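Local coordinates for protein RNA methyltransferase, TrmH family (Porphyromonas gingivalis, PDB 2I6D) that probably binds RNA and methylates it, as a putative SAM-dependent methyltransferase of the TrmH family in the SPOUT group of knotted enzymes, at residues V100-V111 against I129-A139; L189-F197 against I248-S257. One frame throughout, in Å; residues are numbered along the deposited sequence.

Contact 1: V100-V111 against I129-A139; sequences VVEGLTLLLDGV and IRHVWLGTGSA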
loop_
_atom_site.group_PDB
_atom_site.type_symbol
_atom_site.label_atom_id
_atom_site.label_comp_id
_atom_site.label_asym_id
_atom_site.label_seq_id
_atom_site.Cartn_x
_atom_site.Cartn_y
_atom_site.Cartn_z
ATOM N N VAL A 100 -9.586 -3.692 -9.482
ATOM C CA VAL A 100 -10.507 -4.771 -9.247
ATOM C C VAL A 100 -11.251 -4.433 -7.944
ATOM O O VAL A 100 -10.637 -3.910 -6.989
ATOM C CB VAL A 100 -9.714 -6.126 -9.136
ATOM C CG1 VAL A 100 -10.528 -7.211 -8.440
ATOM C CG2 VAL A 100 -9.232 -6.591 -10.527
ATOM N N VAL A 101 -12.564 -4.668 -7.924
ATOM C CA VAL A 101 -13.346 -4.586 -6.667
ATOM C C VAL A 101 -13.642 -6.004 -6.194
ATOM O O VAL A 101 -14.337 -6.742 -6.877
ATOM C CB VAL A 101 -14.705 -3.813 -6.811
ATOM C CG1 VAL A 101 -15.417 -3.684 -5.429
ATOM C CG2 VAL A 101 -14.513 -2.422 -7.404
ATOM N N GLU A 102 -13.118 -6.403 -5.029
ATOM C CA GLU A 102 -13.491 -7.705 -4.458
ATOM C C GLU A 102 -13.712 -7.402 -2.989
ATOM O O GLU A 102 -12.760 -7.178 -2.260
ATOM C CB GLU A 102 -12.396 -8.777 -4.643
ATOM C CG GLU A 102 -12.216 -9.203 -6.114
ATOM C CD GLU A 102 -11.018 -10.124 -6.400
ATOM O OE1 GLU A 102 -11.182 -10.984 -7.305
ATOM O OE2 GLU A 102 -9.932 -9.978 -5.765
ATOM N N GLY A 103 -14.976 -7.334 -2.585
ATOM C CA GLY A 103 -15.329 -6.843 -1.267
ATOM C C GLY A 103 -15.051 -5.356 -1.097
ATOM O O GLY A 103 -14.853 -4.608 -2.078
ATOM N N LEU A 104 -15.029 -4.919 0.160
ATOM C CA LEU A 104 -14.752 -3.541 0.462
ATOM C C LEU A 104 -13.358 -3.190 -0.071
ATOM O O LEU A 104 -12.357 -3.876 0.241
ATOM C CB LEU A 104 -14.806 -3.331 1.980
ATOM C CG LEU A 104 -14.331 -1.966 2.462
ATOM C CD1 LEU A 104 -15.230 -0.843 1.805
ATOM C CD2 LEU A 104 -14.399 -1.947 4.010
ATOM N N THR A 105 -13.319 -2.118 -0.851
ATOM C CA THR A 105 -12.142 -1.698 -1.586
ATOM C C THR A 105 -11.889 -0.241 -1.241
ATOM O O THR A 105 -12.794 0.593 -1.357
ATOM C CB THR A 105 -12.416 -1.849 -3.092
ATOM O OG1 THR A 105 -12.674 -3.235 -3.371
ATOM C CG2 THR A 105 -11.219 -1.356 -3.949
ATOM N N LEU A 106 -10.665 0.066 -0.808
ATOM C CA LEU A 106 -10.297 1.423 -0.447
ATOM C C LEU A 106 -9.755 2.166 -1.636
ATOM O O LEU A 106 -9.033 1.582 -2.476
ATOM C CB LEU A 106 -9.245 1.436 0.675
ATOM C CG LEU A 106 -9.610 0.631 1.899
ATOM C CD1 LEU A 106 -8.462 0.830 2.911
ATOM C CD2 LEU A 106 -10.982 1.085 2.452
ATOM N N LEU A 107 -10.141 3.437 -1.743
ATOM C CA LEU A 107 -9.499 4.322 -2.685
ATOM C C LEU A 107 -8.912 5.494 -1.904
ATOM O O LEU A 107 -9.619 6.177 -1.171
ATOM C CB LEU A 107 -10.482 4.820 -3.755
ATOM C CG LEU A 107 -9.913 5.650 -4.927
ATOM C CD1 LEU A 107 -9.568 7.066 -4.531
ATOM C CD2 LEU A 107 -8.721 5.029 -5.561
ATOM N N LEU A 108 -7.619 5.708 -2.070
ATOM C CA LEU A 108 -6.929 6.814 -1.412
ATOM C C LEU A 108 -6.793 7.930 -2.426
ATOM O O LEU A 108 -6.018 7.817 -3.381
ATOM C CB LEU A 108 -5.548 6.373 -0.933
ATOM C CG LEU A 108 -5.524 5.124 -0.045
ATOM C CD1 LEU A 108 -4.147 5.052 0.599
ATOM C CD2 LEU A 108 -6.650 5.163 1.024
ATOM N N ASP A 109 -7.548 9.010 -2.227
ATOM C CA ASP A 109 -7.543 10.164 -3.169
ATOM C C ASP A 109 -6.579 11.237 -2.657
ATOM O O ASP A 109 -6.964 12.024 -1.785
ATOM C CB ASP A 109 -8.958 10.782 -3.257
ATOM C CG ASP A 109 -9.030 12.006 -4.173
ATOM O OD1 ASP A 109 -8.212 12.114 -5.111
ATOM O OD2 ASP A 109 -9.941 12.860 -3.985
ATOM N N GLY A 110 -5.354 11.279 -3.180
ATOM C CA GLY A 110 -4.395 12.327 -2.799
ATOM C C GLY A 110 -3.888 12.204 -1.368
ATOM O O GLY A 110 -3.625 13.209 -0.700
ATOM N N VAL A 111 -3.719 10.965 -0.905
ATOM C CA VAL A 111 -3.167 10.694 0.423
ATOM C C VAL A 111 -1.650 10.620 0.220
ATOM O O VAL A 111 -1.084 9.564 -0.123
ATOM C CB VAL A 111 -3.737 9.407 1.034
ATOM C CG1 VAL A 111 -3.068 9.110 2.399
ATOM C CG2 VAL A 111 -5.238 9.552 1.241
ATOM N N ILE A 129 -9.106 -6.386 4.002
ATOM C CA ILE A 129 -9.319 -5.676 2.743
ATOM C C ILE A 129 -8.406 -6.262 1.652
ATOM O O ILE A 129 -7.208 -6.436 1.867
ATOM C CB ILE A 129 -8.992 -4.143 2.892
ATOM C CG1 ILE A 129 -9.953 -3.461 3.888
ATOM C CG2 ILE A 129 -8.897 -3.432 1.502
ATOM C CD1 ILE A 129 -11.084 -2.705 3.328
ATOM N N ARG A 130 -8.957 -6.620 0.503
ATOM C CA ARG A 130 -8.133 -7.259 -0.525
ATOM C C ARG A 130 -7.525 -6.329 -1.542
ATOM O O ARG A 130 -6.554 -6.709 -2.234
ATOM C CB ARG A 130 -8.945 -8.342 -1.237
ATOM C CG ARG A 130 -9.228 -9.525 -0.280
ATOM C CD ARG A 130 -10.461 -10.251 -0.686
ATOM N NE ARG A 130 -10.288 -10.939 -1.961
ATOM C CZ ARG A 130 -10.946 -12.039 -2.289
ATOM N NH1 ARG A 130 -11.793 -12.563 -1.414
ATOM N NH2 ARG A 130 -10.746 -12.622 -3.466
ATOM N N HIS A 131 -8.090 -5.125 -1.663
ATOM C CA HIS A 131 -7.650 -4.191 -2.709
ATOM C C HIS A 131 -7.624 -2.803 -2.204
ATOM O O HIS A 131 -8.571 -2.359 -1.547
ATOM C CB HIS A 131 -8.574 -4.236 -3.962
ATOM C CG HIS A 131 -8.503 -5.531 -4.691
ATOM N ND1 HIS A 131 -7.539 -5.793 -5.635
ATOM C CD2 HIS A 131 -9.228 -6.667 -4.563
ATOM C CE1 HIS A 131 -7.690 -7.029 -6.082
ATOM N NE2 HIS A 131 -8.708 -7.581 -5.449
ATOM N N VAL A 132 -6.532 -2.110 -2.518
ATOM C CA VAL A 132 -6.380 -0.691 -2.140
ATOM C C VAL A 132 -5.945 0.017 -3.417
ATOM O O VAL A 132 -4.902 -0.302 -4.019
ATOM C CB VAL A 132 -5.342 -0.448 -0.990
ATOM C CG1 VAL A 132 -5.081 1.051 -0.792
ATOM C CG2 VAL A 132 -5.809 -1.088 0.340
ATOM N N TRP A 133 -6.752 0.980 -3.838
ATOM C CA TRP A 133 -6.434 1.731 -5.024
ATOM C C TRP A 133 -5.850 3.070 -4.633
ATOM O O TRP A 133 -6.222 3.638 -3.599
ATOM C CB TRP A 133 -7.697 1.996 -5.864
ATOM C CG TRP A 133 -8.498 0.799 -6.301
ATOM C CD1 TRP A 133 -8.116 -0.525 -6.328
ATOM C CD2 TRP A 133 -9.790 0.865 -6.849
ATOM N NE1 TRP A 133 -9.153 -1.290 -6.827
ATOM C CE2 TRP A 133 -10.196 -0.452 -7.147
ATOM C CE3 TRP A 133 -10.678 1.926 -7.086
ATOM C CZ2 TRP A 133 -11.458 -0.742 -7.678
ATOM C CZ3 TRP A 133 -11.940 1.641 -7.625
ATOM C CH2 TRP A 133 -12.306 0.304 -7.927
ATOM N N LEU A 134 -4.950 3.582 -5.456
ATOM C CA LEU A 134 -4.252 4.825 -5.140
ATOM C C LEU A 134 -4.505 5.864 -6.222
ATOM O O LEU A 134 -4.128 5.698 -7.396
ATOM C CB LEU A 134 -2.746 4.552 -4.951
ATOM C CG LEU A 134 -2.635 3.573 -3.788
ATOM C CD1 LEU A 134 -1.880 2.282 -4.132
ATOM C CD2 LEU A 134 -2.191 4.216 -2.488
ATOM N N GLY A 135 -5.173 6.940 -5.849
ATOM C CA GLY A 135 -5.500 7.961 -6.836
ATOM C C GLY A 135 -4.429 9.014 -6.978
ATOM O O GLY A 135 -3.338 8.885 -6.423
ATOM N N THR A 136 -4.784 10.076 -7.700
ATOM C CA THR A 136 -3.924 11.191 -8.024
ATOM C C THR A 136 -3.190 11.736 -6.810
ATOM O O THR A 136 -3.818 12.175 -5.857
ATOM C CB THR A 136 -4.770 12.349 -8.651
ATOM O OG1 THR A 136 -5.398 11.882 -9.850
ATOM C CG2 THR A 136 -3.911 13.593 -8.969
ATOM N N GLY A 137 -1.868 11.699 -6.853
ATOM C CA GLY A 137 -1.074 12.364 -5.841
ATOM C C GLY A 137 -0.845 11.549 -4.576
ATOM O O GLY A 137 -0.191 12.029 -3.661
ATOM N N SER A 138 -1.351 10.329 -4.521
ATOM C CA SER A 138 -1.087 9.450 -3.359
ATOM C C SER A 138 0.354 8.921 -3.344
ATOM O O SER A 138 1.029 8.889 -4.376
ATOM C CB SER A 138 -2.099 8.310 -3.303
ATOM O OG SER A 138 -3.388 8.839 -3.007
ATOM N N ALA A 139 0.848 8.580 -2.161
ATOM C CA ALA A 139 2.224 8.083 -1.999
ATOM C C ALA A 139 2.449 6.814 -2.814
ATOM O O ALA A 139 1.506 6.067 -3.073
ATOM C CB ALA A 139 2.535 7.835 -0.515
HETATM O O HOH W 1 -7.093 -3.874 -8.168
HETATM O O HOH W 2 -12.001 -6.564 0.301
HETATM O O HOH W 3 -7.604 10.712 -7.151
HETATM O O HOH W 4 -6.341 14.217 -5.341
#

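Contact 2: L189-F197 against I248-S257; sequences LYEAPLPNF and ILCSEWRRRS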
loop_
_atom_site.group_PDB
_atom_site.type_symbol
_atom_site.label_atom_id
_atom_site.label_comp_id
_atom_site.label_asym_id
_atom_site.label_seq_id
_atom_site.Cartn_x
_atom_site.Cartn_y
_atom_site.Cartn_z
ATOM N N LEU A 189 -21.732 7.216 10.064
ATOM C CA LEU A 189 -21.367 5.844 9.689
ATOM C C LEU A 189 -22.066 4.785 10.554
ATOM O O LEU A 189 -22.190 3.635 10.139
ATOM C CB LEU A 189 -19.840 5.622 9.731
ATOM C CG LEU A 189 -19.160 5.165 11.029
ATOM C CD1 LEU A 189 -17.817 4.520 10.767
ATOM C CD2 LEU A 189 -19.011 6.315 12.005
ATOM N N TYR A 190 -22.486 5.167 11.753
ATOM C CA TYR A 190 -23.239 4.257 12.622
ATOM C C TYR A 190 -24.689 4.077 12.197
ATOM O O TYR A 190 -25.307 3.088 12.563
ATOM C CB TYR A 190 -23.170 4.717 14.083
ATOM C CG TYR A 190 -21.741 4.924 14.524
ATOM C CD1 TYR A 190 -20.768 3.947 14.299
ATOM C CD2 TYR A 190 -21.363 6.095 15.148
ATOM C CE1 TYR A 190 -19.438 4.150 14.681
ATOM C CE2 TYR A 190 -20.051 6.298 15.550
ATOM C CZ TYR A 190 -19.094 5.329 15.302
ATOM O OH TYR A 190 -17.787 5.578 15.719
ATOM N N GLU A 191 -25.218 5.035 11.434
ATOM C CA GLU A 191 -26.609 4.991 10.978
ATOM C C GLU A 191 -26.753 4.468 9.542
ATOM O O GLU A 191 -27.843 4.088 9.132
ATOM C CB GLU A 191 -27.263 6.379 11.087
ATOM C CG GLU A 191 -27.202 6.965 12.491
ATOM C CD GLU A 191 -27.845 8.348 12.611
ATOM O OE1 GLU A 191 -28.060 9.041 11.589
ATOM O OE2 GLU A 191 -28.119 8.743 13.751
ATOM N N ALA A 192 -25.664 4.466 8.780
ATOM C CA ALA A 192 -25.733 4.068 7.396
ATOM C C ALA A 192 -25.851 2.549 7.334
ATOM O O ALA A 192 -25.114 1.868 8.025
ATOM C CB ALA A 192 -24.480 4.553 6.650
ATOM N N PRO A 193 -26.785 2.008 6.520
ATOM C CA PRO A 193 -26.738 0.553 6.394
ATOM C C PRO A 193 -25.578 0.259 5.462
ATOM O O PRO A 193 -25.434 0.925 4.442
ATOM C CB PRO A 193 -28.085 0.179 5.739
ATOM C CG PRO A 193 -28.839 1.488 5.549
ATOM C CD PRO A 193 -27.858 2.611 5.707
ATOM N N LEU A 194 -24.732 -0.680 5.821
ATOM C CA LEU A 194 -23.558 -0.975 5.015
ATOM C C LEU A 194 -23.668 -2.382 4.440
ATOM O O LEU A 194 -24.322 -3.252 5.043
ATOM C CB LEU A 194 -22.300 -0.896 5.903
ATOM C CG LEU A 194 -21.945 0.437 6.592
ATOM C CD1 LEU A 194 -20.743 0.311 7.536
ATOM C CD2 LEU A 194 -21.740 1.532 5.533
ATOM N N PRO A 195 -23.005 -2.630 3.289
ATOM C CA PRO A 195 -22.956 -4.006 2.811
ATOM C C PRO A 195 -21.991 -4.816 3.650
ATOM O O PRO A 195 -21.151 -4.246 4.355
ATOM C CB PRO A 195 -22.415 -3.869 1.367
ATOM C CG PRO A 195 -22.353 -2.422 1.066
ATOM C CD PRO A 195 -22.290 -1.717 2.378
ATOM N N ASN A 196 -22.113 -6.142 3.600
ATOM C CA ASN A 196 -21.133 -7.000 4.280
ATOM C C ASN A 196 -19.754 -6.737 3.687
ATOM O O ASN A 196 -19.636 -6.369 2.523
ATOM C CB ASN A 196 -21.501 -8.478 4.089
ATOM C CG ASN A 196 -20.611 -9.425 4.897
ATOM O OD1 ASN A 196 -19.476 -9.738 4.513
ATOM N ND2 ASN A 196 -21.142 -9.913 6.009
ATOM N N PHE A 197 -18.720 -6.972 4.486
ATOM C CA PHE A 197 -17.331 -6.810 4.053
ATOM C C PHE A 197 -16.999 -7.533 2.738
ATOM O O PHE A 197 -16.179 -7.046 1.941
ATOM C CB PHE A 197 -16.403 -7.327 5.154
ATOM C CG PHE A 197 -15.132 -6.565 5.269
ATOM C CD1 PHE A 197 -15.021 -5.542 6.200
ATOM C CD2 PHE A 197 -14.033 -6.871 4.464
ATOM C CE1 PHE A 197 -13.831 -4.832 6.347
ATOM C CE2 PHE A 197 -12.839 -6.147 4.581
ATOM C CZ PHE A 197 -12.749 -5.123 5.531
ATOM N N ILE A 248 -11.335 3.425 11.773
ATOM C CA ILE A 248 -12.678 3.496 12.329
ATOM C C ILE A 248 -13.680 2.909 11.329
ATOM O O ILE A 248 -14.516 2.038 11.700
ATOM C CB ILE A 248 -13.052 4.937 12.739
ATOM C CG1 ILE A 248 -12.242 5.320 13.990
ATOM C CG2 ILE A 248 -14.551 5.022 13.096
ATOM C CD1 ILE A 248 -12.110 6.841 14.174
ATOM N N LEU A 249 -13.575 3.341 10.076
ATOM C CA LEU A 249 -14.511 2.885 9.020
ATOM C C LEU A 249 -14.398 1.374 8.776
ATOM O O LEU A 249 -15.424 0.673 8.782
ATOM C CB LEU A 249 -14.329 3.671 7.710
ATOM C CG LEU A 249 -14.883 5.101 7.789
ATOM C CD1 LEU A 249 -14.081 6.095 6.895
ATOM C CD2 LEU A 249 -16.356 5.115 7.433
ATOM N N CYS A 250 -13.177 0.878 8.548
ATOM C CA CYS A 250 -12.961 -0.572 8.393
ATOM C C CYS A 250 -13.441 -1.406 9.558
ATOM O O CYS A 250 -14.065 -2.480 9.341
ATOM C CB CYS A 250 -11.489 -0.881 8.128
ATOM S SG CYS A 250 -10.964 -0.279 6.540
ATOM N N SER A 251 -13.149 -0.960 10.787
ATOM C CA SER A 251 -13.598 -1.676 11.994
ATOM C C SER A 251 -15.104 -1.836 11.967
ATOM O O SER A 251 -15.625 -2.937 12.114
ATOM C CB SER A 251 -13.152 -0.978 13.298
ATOM O OG SER A 251 -13.897 -1.445 14.429
ATOM N N GLU A 252 -15.802 -0.729 11.746
ATOM C CA GLU A 252 -17.253 -0.735 11.757
ATOM C C GLU A 252 -17.831 -1.622 10.634
ATOM O O GLU A 252 -18.804 -2.357 10.844
ATOM C CB GLU A 252 -17.726 0.718 11.636
ATOM C CG GLU A 252 -19.167 0.991 11.712
ATOM C CD GLU A 252 -19.885 0.471 12.976
ATOM O OE1 GLU A 252 -19.288 0.089 14.021
ATOM O OE2 GLU A 252 -21.108 0.449 12.884
ATOM N N TRP A 253 -17.216 -1.563 9.448
ATOM C CA TRP A 253 -17.628 -2.407 8.320
ATOM C C TRP A 253 -17.525 -3.878 8.733
ATOM O O TRP A 253 -18.431 -4.656 8.479
ATOM C CB TRP A 253 -16.732 -2.165 7.105
ATOM C CG TRP A 253 -17.473 -1.895 5.821
ATOM C CD1 TRP A 253 -17.985 -2.822 4.937
ATOM C CD2 TRP A 253 -17.690 -0.617 5.230
ATOM N NE1 TRP A 253 -18.521 -2.179 3.834
ATOM C CE2 TRP A 253 -18.363 -0.828 4.000
ATOM C CE3 TRP A 253 -17.408 0.704 5.637
ATOM C CZ2 TRP A 253 -18.733 0.223 3.161
ATOM C CZ3 TRP A 253 -17.762 1.744 4.794
ATOM C CH2 TRP A 253 -18.423 1.493 3.574
ATOM N N ARG A 254 -16.410 -4.234 9.371
ATOM C CA ARG A 254 -16.150 -5.620 9.835
ATOM C C ARG A 254 -17.007 -6.057 11.036
ATOM O O ARG A 254 -17.496 -7.205 11.102
ATOM C CB ARG A 254 -14.650 -5.769 10.139
ATOM C CG ARG A 254 -14.227 -7.122 10.788
ATOM C CD ARG A 254 -14.509 -8.292 9.883
ATOM N NE ARG A 254 -13.600 -8.397 8.739
ATOM C CZ ARG A 254 -13.844 -9.145 7.667
ATOM N NH1 ARG A 254 -12.951 -9.206 6.677
ATOM N NH2 ARG A 254 -14.985 -9.850 7.580
ATOM N N ARG A 255 -17.227 -5.151 11.984
ATOM C CA ARG A 255 -18.105 -5.443 13.124
ATOM C C ARG A 255 -19.463 -5.932 12.650
ATOM O O ARG A 255 -20.045 -6.825 13.243
ATOM C CB ARG A 255 -18.317 -4.175 13.953
ATOM C CG ARG A 255 -19.196 -4.381 15.208
ATOM C CD ARG A 255 -19.511 -3.068 15.899
ATOM N NE ARG A 255 -20.402 -2.180 15.147
ATOM C CZ ARG A 255 -21.721 -2.309 15.084
ATOM N NH1 ARG A 255 -22.324 -3.323 15.692
ATOM N NH2 ARG A 255 -22.450 -1.445 14.378
ATOM N N ARG A 256 -19.985 -5.314 11.590
ATOM C CA ARG A 256 -21.326 -5.666 11.095
ATOM C C ARG A 256 -21.376 -6.892 10.177
ATOM O O ARG A 256 -22.458 -7.293 9.707
ATOM C CB ARG A 256 -21.904 -4.479 10.345
ATOM C CG ARG A 256 -22.061 -3.329 11.238
ATOM C CD ARG A 256 -23.019 -2.357 10.666
ATOM N NE ARG A 256 -22.587 -1.010 10.964
ATOM C CZ ARG A 256 -23.078 0.052 10.351
ATOM N NH1 ARG A 256 -23.996 -0.101 9.422
ATOM N NH2 ARG A 256 -22.638 1.251 10.669
ATOM N N SER A 257 -20.222 -7.492 9.927
ATOM C CA SER A 257 -20.125 -8.553 8.933
ATOM C C SER A 257 -20.320 -9.965 9.470
ATOM O O SER A 257 -20.478 -10.175 10.686
ATOM C CB SER A 257 -18.807 -8.423 8.171
ATOM O OG SER A 257 -18.804 -7.169 7.488
ATOM O OXT SER A 257 -20.365 -10.938 8.682
HETATM O O HOH W 5 -24.221 0.910 13.652
HETATM O O HOH W 6 -20.838 -4.202 7.163
HETATM O O HOH W 7 -18.528 -4.072 1.467
HETATM O O HOH W 8 -23.276 -7.618 6.683
#

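Contact 1: V100-V111 against I129-A139
From strand 131-134, Trp133 reaches over the neighbouring parallel strand at Thr105 and on to Val100 and Val101 in the loop that precedes it. In the conformer given, CD2 of Leu107 lies against its CB, though a second conformer makes that contact doubtful. CG turns away from its own carbonyl carbon (chi1 -57°), which lays the indole back along the sheet toward Thr105. There CG2 of Thr105 sits over one face, a CH-pi contact 3.6 Å from the centroid of the five-membered ring. Farther out NE1 donates in the ring plane to Val100 O at 3.0 Å, bent at 137°, while CZ2 and CH2 meet CG2 of Val101. A large ring with one polar edge suits this place, since it fills the apolar face and still binds a loop carbonyl.

Beneath these side chains, the bonds Trp133 N to Leu106 O (2.7 Å), Leu108 N to Trp133 O and Gly135 N to Leu108 O join strands 104-109 and 131-134 as the outer members of a beta-alpha-beta unit whose crossover is helix 114-127. On the other face Leu106, Leu108, Val132 and Leu134 pack together, and Ile120 of the helix rests on Leu106.

At one end NE2 of His131 gives a nearly straight bond (169°) to OE2 of Glu102, 2.7 Å away and met from above the carboxylate plane; Val100 CG1 lies over the imidazole. Arg130 NH2 makes a longer salt bridge, 3.6 Å, to the same OE2. At the other end Ser138, which ends the type II turn begun at Gly135, donates OG to Leu108 O (2.8 Å) and accepts from Val111 N; a hydroxyl can do both. Gly135 N reaches that carbonyl from the opposite face. The neighbouring cation and imidazole would probably stabilise the negative charge of Glu102 at this partly exposed edge.

Contact 2: L189-F197 against I248-S257
Leu194 and Phe197, from the loop between strands 187-188 and 201-206, pack against the C-terminal helix 242-255 of a SPOUT-family methyltransferase domain, which also rests on the parallel sheet.

Among the aromatic contacts, Leu194 brings CD2 over the six-membered ring of Trp253, 4.0 Å from its centroid in a CH-pi contact, with Pro195 CD beside the same indole. A branched leucine suits this spot because its CD1 also covers the guanidinium face of Arg256. Phe197 carries the stacked guanidinium of Arg254: planes 17° apart, centres 4.0 Å apart, a cation-pi arrangement. The arginine chain bends back at chi2 and chi3 to lie flat there, and its NH1 also binds Phe127 O of helix 114-127.

A second apolar patch forms round Leu189. In the conformer given, its CD1 lies near Ile248 CG2 and Leu249 CD2; a second conformer leaves this detail doubtful. The ring edge of Tyr190 faces the Glu252 carboxylate.

Glu252, Arg255 and Arg256 form a salt-bridge network. Arg255 grips the carboxylate side-on, one nitrogen to each oxygen, whereas Arg256 brings NE and NH2 both to OE2, which thus receives three donors. This network holds the Arg256 guanidinium in place for the loop: NH1 meets Ala192 O at 2.7 Å, in the guanidinium plane and almost straight (171°). Arginine fits here because its planar array of N-H groups can serve a carboxylate and a loop carbonyl together.

Hydrogen bonds also secure the chain end. Asn196 ND2 donates to the terminal oxygen OXT of Ser257 at 3.0 Å, while its OD1 accepts from Thr198 N. The Ser257 hydroxyl donates to Trp253 O and accepts from Phe197 N, OG to N 3.0 Å.

How the contacts relate
Along the chain, contact 1 comes first: 100-111 leads through helix 114-127 to 129-139, closing a short beta-alpha-beta loop. Contact 2 opens only afterwards, at 189-197, and closes at the C terminus through 248-257, so the two lie in series and neither nest nor cross. Their centres are about 17 Å apart, yet they adjoin. Leu104 N probably bonds to Phe197 O at 3.0 Å, and the side chains of Leu104 and Ile129 pack against Trp253, Phe197 and Cys250. Together they tie strands 104-109 and 131-134 of the parallel sheet to the last helix and the loop that leads into strand 201-206.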